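Local coordinates for uncharacterized protein (Equus caballus, PDB 5WF2) that is the VHS/ENTH-like domain of a protein that probably associates with the AP-4 adaptor complex and may act in vesicular trafficking at the trans-Golgi network, at residues A40-S43 and R44-Q48; A61-E64 and L65-C68; A86-C90 and T91-P95. One frame throughout, in Å; residues are numbered along the deposited sequence.

How the interactions relate
The three interactions lie in series along one all-helical VHS/ENTH-like domain. Interaction 1 starts helix 44-56, interaction 2 lies within helix 59-68, and interaction 3 ends helix 75-89 and leads toward helix 96-111. Interactions 1 and 2 fall on opposite sides of the chain's centre; their centres are about 18 Å apart and their nearest atoms about 8 Å. Interaction 3 touches both. Ala-47 CB packs on Ser-87 OG at 3.8 Å, and Leu-63 CD1, in the conformer given, meets Leu-88 CD2 at 4.3 Å. Helix 75-89 thus packs on both helix 44-56 and helix 59-68.

Interaction 1 (A40-S43 and R44-Q48); sequences AFLS and REEAQ
Arg-44 follows the N-cap residue Ser-43 and is the first residue of the helix. Its chain is extended from CG to NE, and Gln-48 NE2 lies over one face of the guanidinium, above its centre. Glu-45 bends at its second torsion (chi2 92°). The bend carries its carboxylate back alongside Ser-43, and Glu-45 OE2 lies 3.7 Å from Ser-43 CB. Glu-46 bonds Ser-43 twice. Its backbone N donates to Ser-43 OG at 3.0 Å, and its OE1 accepts from Ser-43 N, also at 3.0 Å. These reciprocal bonds make a capping box at the start of helix 44-56. OG stands between the backbone N and the carbonyl carbon (chi1 72°), from where it can take the Glu-46 N-H. The bond to OE1 is nearly straight, 170° at the hydrogen, but it reaches the oxygen from above the carboxylate plane. A water donates to both OE1 and Phe-41 O, and Arg-80 of helix 75-89 forms a salt bridge with the same OE1. This carboxylate oxygen is thus gripped by three partners, and the nearby positive charge probably helps keep the glutamate ionised. Ala-47 N then donates to Ser-43 O at 2.9 Å, beginning the regular helical bonding. Beside it, Ala-47 CB lies 4.3 Å from Leu-42 CD1.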
ATOM      1  N   ALA A  40       8.156  -8.857   7.326  1.00 30.47           N
ATOM      2  CA  ALA A  40       8.016  -7.534   6.723  1.00 32.65           C
ATOM      3  C   ALA A  40       7.780  -7.571   5.219  1.00 34.36           C
ATOM      4  O   ALA A  40       7.444  -6.527   4.636  1.00 35.44           O
ATOM      5  CB  ALA A  40       9.266  -6.703   6.969  1.00 39.30           C
ATOM      6  N   PHE A  41       7.948  -8.728   4.593  1.00 25.11           N
ATOM      7  CA  PHE A  41       7.744  -8.926   3.165  1.00 29.74           C
ATOM      8  C   PHE A  41       6.582  -9.886   2.933  1.00 33.11           C
ATOM      9  O   PHE A  41       6.538 -10.966   3.531  1.00 31.55           O
ATOM     10  CB  PHE A  41       9.020  -9.476   2.520  1.00 32.22           C
ATOM     11  CG  PHE A  41      10.230  -8.695   2.871  1.00 29.75           C
ATOM     12  CD1 PHE A  41      10.378  -7.386   2.423  1.00 37.66           C
ATOM     13  CD2 PHE A  41      11.207  -9.235   3.707  1.00 36.47           C
ATOM     14  CE1 PHE A  41      11.485  -6.643   2.766  1.00 35.43           C
ATOM     15  CE2 PHE A  41      12.323  -8.496   4.065  1.00 34.60           C
ATOM     16  CZ  PHE A  41      12.462  -7.197   3.593  1.00 33.07           C
ATOM     17  N   LEU A  42       5.661  -9.504   2.047  1.00 28.98           N
ATOM     18  CA  LEU A  42       4.614 -10.408   1.608  1.00 30.48           C
ATOM     19  C   LEU A  42       5.235 -11.606   0.883  1.00 28.42           C
ATOM     20  O   LEU A  42       6.264 -11.491   0.217  1.00 27.02           O
ATOM     21  CB  LEU A  42       3.631  -9.690   0.677  1.00 31.21           C
ATOM     22  CG  LEU A  42       3.013  -8.334   1.066  1.00 28.34           C
ATOM     23  CD1 LEU A  42       1.961  -7.957   0.029  1.00 29.94           C
ATOM     24  CD2 LEU A  42       2.414  -8.363   2.444  1.00 34.07           C
ATOM     25  N   SER A  43       4.628 -12.775   1.054  1.00 29.69           N
ATOM     26  CA  SER A  43       4.998 -13.906   0.221  1.00 33.12           C
ATOM     27  C   SER A  43       4.414 -13.751  -1.175  1.00 33.10           C
ATOM     28  O   SER A  43       3.487 -12.980  -1.413  1.00 28.85           O
ATOM     29  CB  SER A  43       4.502 -15.215   0.828  1.00 28.28           C
ATOM     30  OG  SER A  43       3.090 -15.316   0.698  1.00 29.64           O
ATOM     31  N   ARG A  44       4.945 -14.546  -2.093  1.00 33.45           N
ATOM     32  CA  ARG A  44       4.433 -14.572  -3.453  1.00 35.81           C
ATOM     33  C   ARG A  44       2.952 -14.913  -3.458  1.00 36.13           C
ATOM     34  O   ARG A  44       2.158 -14.288  -4.175  1.00 32.96           O
ATOM     35  CB  ARG A  44       5.251 -15.597  -4.251  1.00 39.56           C
ATOM     36  CG  ARG A  44       4.880 -15.736  -5.693  1.00 45.40           C
ATOM     37  CD  ARG A  44       5.966 -16.463  -6.502  1.00 42.25           C
ATOM     38  NE  ARG A  44       5.821 -16.132  -7.922  1.00 52.11           N
ATOM     39  CZ  ARG A  44       5.105 -16.833  -8.802  1.00 54.61           C
ATOM     40  NH1 ARG A  44       4.465 -17.936  -8.432  1.00 59.16           N
ATOM     41  NH2 ARG A  44       5.023 -16.432 -10.070  1.00 56.37           N
ATOM     42  N   GLU A  45       2.560 -15.864  -2.606  1.00 34.86           N
ATOM     43  CA  GLU A  45       1.178 -16.303  -2.516  1.00 35.90           C
ATOM     44  C   GLU A  45       0.300 -15.197  -1.970  1.00 30.60           C
ATOM     45  O   GLU A  45      -0.783 -14.935  -2.500  1.00 33.48           O
ATOM     46  CB  GLU A  45       1.091 -17.561  -1.637  1.00 42.84           C
ATOM     47  CG  GLU A  45       2.163 -18.660  -1.975  1.00 55.49           C
ATOM     48  CD  GLU A  45       3.489 -18.563  -1.160  1.00 55.10           C
ATOM     49  OE1 GLU A  45       3.565 -19.150  -0.042  1.00 58.30           O
ATOM     50  OE2 GLU A  45       4.461 -17.917  -1.637  1.00 37.51           O
ATOM     51  N   GLU A  46       0.769 -14.504  -0.938  1.00 29.55           N
ATOM     52  CA  GLU A  46      -0.047 -13.472  -0.314  1.00 32.71           C
ATOM     53  C   GLU A  46      -0.228 -12.290  -1.251  1.00 28.51           C
ATOM     54  O   GLU A  46      -1.323 -11.720  -1.343  1.00 26.84           O
ATOM     55  CB  GLU A  46       0.593 -13.012   0.986  1.00 35.70           C
ATOM     56  CG  GLU A  46       0.536 -14.011   2.134  1.00 36.08           C
ATOM     57  CD  GLU A  46       1.473 -13.619   3.257  1.00 36.95           C
ATOM     58  OE1 GLU A  46       2.378 -12.781   3.018  1.00 30.87           O
ATOM     59  OE2 GLU A  46       1.319 -14.133   4.381  1.00 36.62           O
ATOM     60  N   ALA A  47       0.833 -11.911  -1.951  1.00 31.03           N
ATOM     61  CA  ALA A  47       0.728 -10.804  -2.886  1.00 26.96           C
ATOM     62  C   ALA A  47      -0.223 -11.145  -4.026  1.00 27.88           C
ATOM     63  O   ALA A  47      -1.059 -10.324  -4.415  1.00 28.59           O
ATOM     64  CB  ALA A  47       2.112 -10.451  -3.420  1.00 30.42           C
ATOM     65  N   GLN A  48      -0.117 -12.351  -4.583  1.00 29.24           N
ATOM     66  CA  GLN A  48      -1.012 -12.723  -5.677  1.00 32.89           C
ATOM     67  C   GLN A  48      -2.469 -12.746  -5.229  1.00 29.80           C
ATOM     68  O   GLN A  48      -3.365 -12.310  -5.965  1.00 29.32           O
ATOM     69  CB  GLN A  48      -0.604 -14.077  -6.249  1.00 40.86           C
ATOM     70  CG  GLN A  48       0.720 -14.013  -6.985  1.00 44.20           C
ATOM     71  CD  GLN A  48       0.998 -15.253  -7.811  1.00 54.82           C
ATOM     72  OE1 GLN A  48       0.196 -16.195  -7.853  1.00 59.45           O
ATOM     73  NE2 GLN A  48       2.143 -15.253  -8.484  1.00 57.93           N
TER
HETATM   74  O   HOH W   1       4.778 -12.824   4.549  1.00 32.50           O

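Interaction 2 (A61-E64 and L65-C68); sequences AVLE and LLIC
Leu-66 folds back over the preceding turn of helix 59-68 and lies beside Val-62, the two side chains pointing the same way. Its CB faces two carbonyl oxygens, Val-62 O and Leu-63 O, each 3.6 Å away. CG comes closer to the first, 3.4 Å from Val-62 O. The branch CD1 then passes that oxygen and meets the methyl CG1 of Val-62 at 4.0 Å. Leu-63 is modelled in two conformers; in the one given, its CD1 lies 4.3 Å from Leu-66 CD1. CG of Leu-66 stands beside the backbone N and anti to the carbonyl carbon (chi1 -75°), which leads the side chain back along the helix toward these residues. Leu-65 and Ile-67 take the same first torsion. Leu-65 CG comes to rest over Ala-61 O, and Ile-67 CG1 lies 3.2 Å from Leu-63 O.

Beneath the side chains runs the alpha-helical bonding from each N-H to the carbonyl four residues back. Leu-66 N to Val-62 O, at 2.8 Å, is one such bond, its donor tilted 17° from the carbonyl plane. Outside the turn, Val-62 and Leu-66 pack on Phe-50 of helix 44-56. Val-62 and Leu-65 touch Val-31 of helix 25-35. The N-H groups of Leu-65 to Cys-68 are taken up by the carbonyls of Ala-61 to Glu-64, and the side-chain contacts of Leu-66 are apolar. They therefore rest on van der Waals packing and the exclusion of water, and the aliphatic carbons probably help shield the carbonyl oxygens that accept the helical bonds.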
ATOM      1  N   ALA A  61     -10.320   2.528  -2.864  1.00 24.32           N
ATOM      2  CA  ALA A  61     -10.606   2.462  -1.443  1.00 24.61           C
ATOM      3  C   ALA A  61      -9.585   1.596  -0.715  1.00 23.53           C
ATOM      4  O   ALA A  61      -9.167   1.927   0.392  1.00 24.45           O
ATOM      5  CB  ALA A  61     -12.025   1.922  -1.222  1.00 26.69           C
ATOM      6  N   VAL A  62      -9.176   0.483  -1.317  1.00 20.83           N
ATOM      7  CA  VAL A  62      -8.088  -0.333  -0.750  1.00 22.64           C
ATOM      8  C   VAL A  62      -6.829   0.506  -0.526  1.00 23.41           C
ATOM      9  O   VAL A  62      -6.177   0.433   0.531  1.00 21.51           O
ATOM     10  CB  VAL A  62      -7.785  -1.528  -1.669  1.00 23.00           C
ATOM     11  CG1 VAL A  62      -6.506  -2.230  -1.191  1.00 25.18           C
ATOM     12  CG2 VAL A  62      -8.943  -2.521  -1.693  1.00 24.49           C
ATOM     13  N   LEU A  63      -6.445   1.278  -1.540  1.00 22.62           N
ATOM     14  CA  LEU A  63      -5.263   2.117  -1.426  0.57 22.62           C
ATOM     15  C   LEU A  63      -5.442   3.174  -0.335  1.00 22.91           C
ATOM     16  O   LEU A  63      -4.517   3.438   0.438  1.00 25.03           O
ATOM     17  CB  LEU A  63      -4.952   2.752  -2.788  0.57 23.73           C
ATOM     18  CG  LEU A  63      -3.558   3.347  -3.048  0.57 20.21           C
ATOM     19  CD1 LEU A  63      -2.506   2.294  -2.830  0.57 26.32           C
ATOM     20  CD2 LEU A  63      -3.426   3.900  -4.473  0.57 26.58           C
ATOM     21  N   GLU A  64      -6.607   3.810  -0.258  1.00 22.92           N
ATOM     22  CA  GLU A  64      -6.779   4.764   0.821  1.00 24.46           C
ATOM     23  C   GLU A  64      -6.674   4.082   2.184  1.00 28.55           C
ATOM     24  O   GLU A  64      -6.145   4.677   3.134  1.00 26.64           O
ATOM     25  CB  GLU A  64      -8.097   5.521   0.658  1.00 22.96           C
ATOM     26  CG  GLU A  64      -8.131   6.479  -0.533  1.00 28.27           C
ATOM     27  CD  GLU A  64      -7.344   7.757  -0.318  1.00 34.15           C
ATOM     28  OE1 GLU A  64      -7.053   8.105   0.847  1.00 40.13           O
ATOM     29  OE2 GLU A  64      -7.044   8.416  -1.335  1.00 40.69           O
ATOM     30  N   LEU A  65      -7.118   2.829   2.303  1.00 29.70           N
ATOM     31  CA  LEU A  65      -7.018   2.131   3.582  1.00 22.00           C
ATOM     32  C   LEU A  65      -5.593   1.684   3.863  1.00 27.13           C
ATOM     33  O   LEU A  65      -5.128   1.732   5.018  1.00 26.45           O
ATOM     34  CB  LEU A  65      -7.995   0.952   3.608  1.00 24.00           C
ATOM     35  CG  LEU A  65      -9.456   1.430   3.654  1.00 27.66           C
ATOM     36  CD1 LEU A  65     -10.434   0.360   3.264  1.00 31.53           C
ATOM     37  CD2 LEU A  65      -9.756   1.907   4.982  1.00 35.16           C
ATOM     38  N   LEU A  66      -4.850   1.329   2.823  1.00 23.70           N
ATOM     39  CA  LEU A  66      -3.436   1.050   3.016  1.00 20.52           C
ATOM     40  C   LEU A  66      -2.720   2.286   3.500  1.00 23.01           C
ATOM     41  O   LEU A  66      -1.878   2.210   4.386  1.00 22.79           O
ATOM     42  CB  LEU A  66      -2.803   0.548   1.715  1.00 20.53           C
ATOM     43  CG  LEU A  66      -3.141  -0.893   1.326  1.00 19.30           C
ATOM     44  CD1 LEU A  66      -2.769  -1.109  -0.135  1.00 22.37           C
ATOM     45  CD2 LEU A  66      -2.434  -1.871   2.244  1.00 24.39           C
ATOM     46  N   ILE A  67      -3.037   3.443   2.921  1.00 24.61           N
ATOM     47  CA  ILE A  67      -2.396   4.675   3.365  1.00 24.52           C
ATOM     48  C   ILE A  67      -2.695   4.920   4.835  1.00 25.87           C
ATOM     49  O   ILE A  67      -1.818   5.331   5.590  1.00 28.06           O
ATOM     50  CB  ILE A  67      -2.827   5.862   2.482  1.00 25.44           C
ATOM     51  CG1 ILE A  67      -2.285   5.652   1.060  1.00 28.30           C
ATOM     52  CG2 ILE A  67      -2.293   7.185   3.084  1.00 29.54           C
ATOM     53  CD1 ILE A  67      -2.809   6.605   0.006  1.00 33.31           C
ATOM     54  N   CYS A  68      -3.929   4.666   5.267  1.00 30.01           N
ATOM     55  CA  CYS A  68      -4.252   4.768   6.690  1.00 29.05           C
ATOM     56  C   CYS A  68      -3.325   3.912   7.535  1.00 32.85           C
ATOM     57  O   CYS A  68      -2.847   4.360   8.581  1.00 38.00           O
ATOM     58  CB  CYS A  68      -5.717   4.391   6.925  1.00 33.34           C
ATOM     59  SG  CYS A  68      -6.829   5.613   6.276  1.00 42.97           S
TER

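Interaction 3 (A86-C90 and T91-P95); sequences ASLGC and TDLLP
Thr-91 packs closely against the last turn of helix 75-89, and both its OG1 and its backbone N donate to Leu-88 O. The hydroxyl bond is 2.9 Å long and lies in the carbonyl plane, on a lone pair. The backbone N, 3.1 Å from the same oxygen, comes from above that plane. Two donors from one residue thus share the carbonyl at different angles. OG1 also accepts from Leu-93 N at 3.0 Å, which makes an ST turn; donating to Leu-88 O and accepting from Leu-93 N together fix the hydroxyl. With chi1 at 80°, OG1 lies between the backbone N and the carbonyl carbon, and CG2 is left to rest 3.2 Å from Ser-87 O. The apolar half is also close: Leu-88 CD1 meets Leu-93 CD1 at 3.6 Å, the side chains crossing at about a right angle. The other side is looser. Cys-90, exposed, is the first residue to leave helical phi/psi, and its CB points away from the loop. Around the contact, Leu-88 and Leu-93 both touch Cys-59 of helix 59-68. Thr-91 meets Val-51 of helix 44-56, and Gly-89 O accepts from Gln-96 NE2, joining this helix end to the start of helix 96-111.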
ATOM      1  N   ALA A  86       3.217  -1.439  -3.386  1.00 19.07           N
ATOM      2  CA  ALA A  86       4.100  -1.791  -4.497  1.00 19.60           C
ATOM      3  C   ALA A  86       3.463  -2.835  -5.399  1.00 22.61           C
ATOM      4  O   ALA A  86       3.507  -2.711  -6.627  1.00 24.74           O
ATOM      5  CB  ALA A  86       5.445  -2.276  -3.963  1.00 20.91           C
ATOM      6  N   SER A  87       2.877  -3.888  -4.810  1.00 21.82           N
ATOM      7  CA  SER A  87       2.236  -4.935  -5.608  1.00 20.59           C
ATOM      8  C   SER A  87       1.134  -4.368  -6.466  1.00 22.07           C
ATOM      9  O   SER A  87       1.071  -4.651  -7.666  1.00 24.33           O
ATOM     10  CB  SER A  87       1.708  -6.053  -4.709  1.00 23.28           C
ATOM     11  OG  SER A  87       2.797  -6.785  -4.142  1.00 28.34           O
ATOM     12  N   LEU A  88       0.219  -3.597  -5.870  1.00 21.27           N
ATOM     13  CA  LEU A  88      -0.838  -2.979  -6.652  1.00 24.19           C
ATOM     14  C   LEU A  88      -0.271  -2.041  -7.712  1.00 22.07           C
ATOM     15  O   LEU A  88      -0.789  -1.982  -8.828  1.00 22.46           O
ATOM     16  CB  LEU A  88      -1.784  -2.232  -5.717  1.00 22.92           C
ATOM     17  CG  LEU A  88      -3.049  -1.627  -6.268  1.00 34.19           C
ATOM     18  CD1 LEU A  88      -3.872  -2.654  -7.029  1.00 29.31           C
ATOM     19  CD2 LEU A  88      -3.818  -1.139  -5.058  1.00 36.54           C
ATOM     20  N   GLY A  89       0.812  -1.336  -7.404  1.00 24.08           N
ATOM     21  CA  GLY A  89       1.405  -0.451  -8.396  1.00 26.38           C
ATOM     22  C   GLY A  89       1.953  -1.190  -9.600  1.00 28.74           C
ATOM     23  O   GLY A  89       2.016  -0.643 -10.702  1.00 28.84           O
ATOM     24  N   CYS A  90       2.400  -2.419  -9.412  1.00 21.03           N
ATOM     25  CA  CYS A  90       2.913  -3.210 -10.525  1.00 32.72           C
ATOM     26  C   CYS A  90       1.815  -3.961 -11.298  1.00 33.28           C
ATOM     27  O   CYS A  90       2.129  -4.718 -12.214  1.00 37.43           O
ATOM     28  CB  CYS A  90       4.017  -4.148  -9.999  1.00 31.25           C
ATOM     29  SG  CYS A  90       5.429  -3.191  -9.343  1.00 33.92           S
ATOM     30  N   THR A  91       0.534  -3.707 -11.016  1.00 26.88           N
ATOM     31  CA  THR A  91      -0.559  -4.204 -11.834  1.00 26.60           C
ATOM     32  C   THR A  91      -1.088  -3.091 -12.711  1.00 30.08           C
ATOM     33  O   THR A  91      -0.628  -1.971 -12.648  1.00 29.72           O
ATOM     34  CB  THR A  91      -1.715  -4.719 -10.987  1.00 28.16           C
ATOM     35  OG1 THR A  91      -2.491  -3.604 -10.540  1.00 28.29           O
ATOM     36  CG2 THR A  91      -1.233  -5.461  -9.783  1.00 31.74           C
ATOM     37  N   ASP A  92      -2.131  -3.395 -13.491  1.00 31.51           N
ATOM     38  CA  ASP A  92      -2.831  -2.398 -14.295  1.00 36.83           C
ATOM     39  C   ASP A  92      -4.215  -2.076 -13.730  1.00 37.26           C
ATOM     40  O   ASP A  92      -5.088  -1.597 -14.458  1.00 38.99           O
ATOM     41  CB  ASP A  92      -2.965  -2.876 -15.745  1.00 38.89           C
ATOM     42  CG  ASP A  92      -3.912  -4.042 -15.879  1.00 47.72           C
ATOM     43  OD1 ASP A  92      -3.794  -5.028 -15.105  1.00 57.88           O
ATOM     44  OD2 ASP A  92      -4.807  -3.965 -16.754  1.00 71.78           O
ATOM     45  N   LEU A  93      -4.443  -2.329 -12.441  1.00 25.76           N
ATOM     46  CA  LEU A  93      -5.779  -2.121 -11.898  1.00 29.33           C
ATOM     47  C   LEU A  93      -6.121  -0.646 -11.823  1.00 33.48           C
ATOM     48  O   LEU A  93      -7.276  -0.260 -12.024  1.00 41.65           O
ATOM     49  CB  LEU A  93      -5.885  -2.745 -10.523  1.00 27.38           C
ATOM     50  CG  LEU A  93      -5.877  -4.269 -10.464  1.00 31.83           C
ATOM     51  CD1 LEU A  93      -5.989  -4.734  -9.044  1.00 38.43           C
ATOM     52  CD2 LEU A  93      -7.029  -4.875 -11.286  1.00 34.30           C
ATOM     53  N   LEU A  94      -5.150   0.187 -11.487  1.00 30.96           N
ATOM     54  CA  LEU A  94      -5.300   1.622 -11.620  1.00 31.33           C
ATOM     55  C   LEU A  94      -4.184   2.156 -12.492  1.00 28.06           C
ATOM     56  O   LEU A  94      -3.086   1.604 -12.496  1.00 33.28           O
ATOM     57  CB  LEU A  94      -5.254   2.320 -10.262  1.00 35.50           C
ATOM     58  CG  LEU A  94      -6.502   2.218  -9.393  1.00 35.62           C
ATOM     59  CD1 LEU A  94      -6.203   3.016  -8.124  1.00 40.34           C
ATOM     60  CD2 LEU A  94      -7.737   2.751 -10.092  1.00 44.85           C
ATOM     61  N   PRO A  95      -4.429   3.216 -13.248  1.00 22.70           N
ATOM     62  CA  PRO A  95      -3.316   3.856 -13.958  1.00 28.50           C
ATOM     63  C   PRO A  95      -2.221   4.150 -12.953  1.00 27.95           C
ATOM     64  O   PRO A  95      -2.509   4.473 -11.795  1.00 27.15           O
ATOM     65  CB  PRO A  95      -3.935   5.131 -14.531  1.00 27.94           C
ATOM     66  CG  PRO A  95      -5.416   4.876 -14.547  1.00 31.48           C
ATOM     67  CD  PRO A  95      -5.702   3.937 -13.417  1.00 29.18           C
TER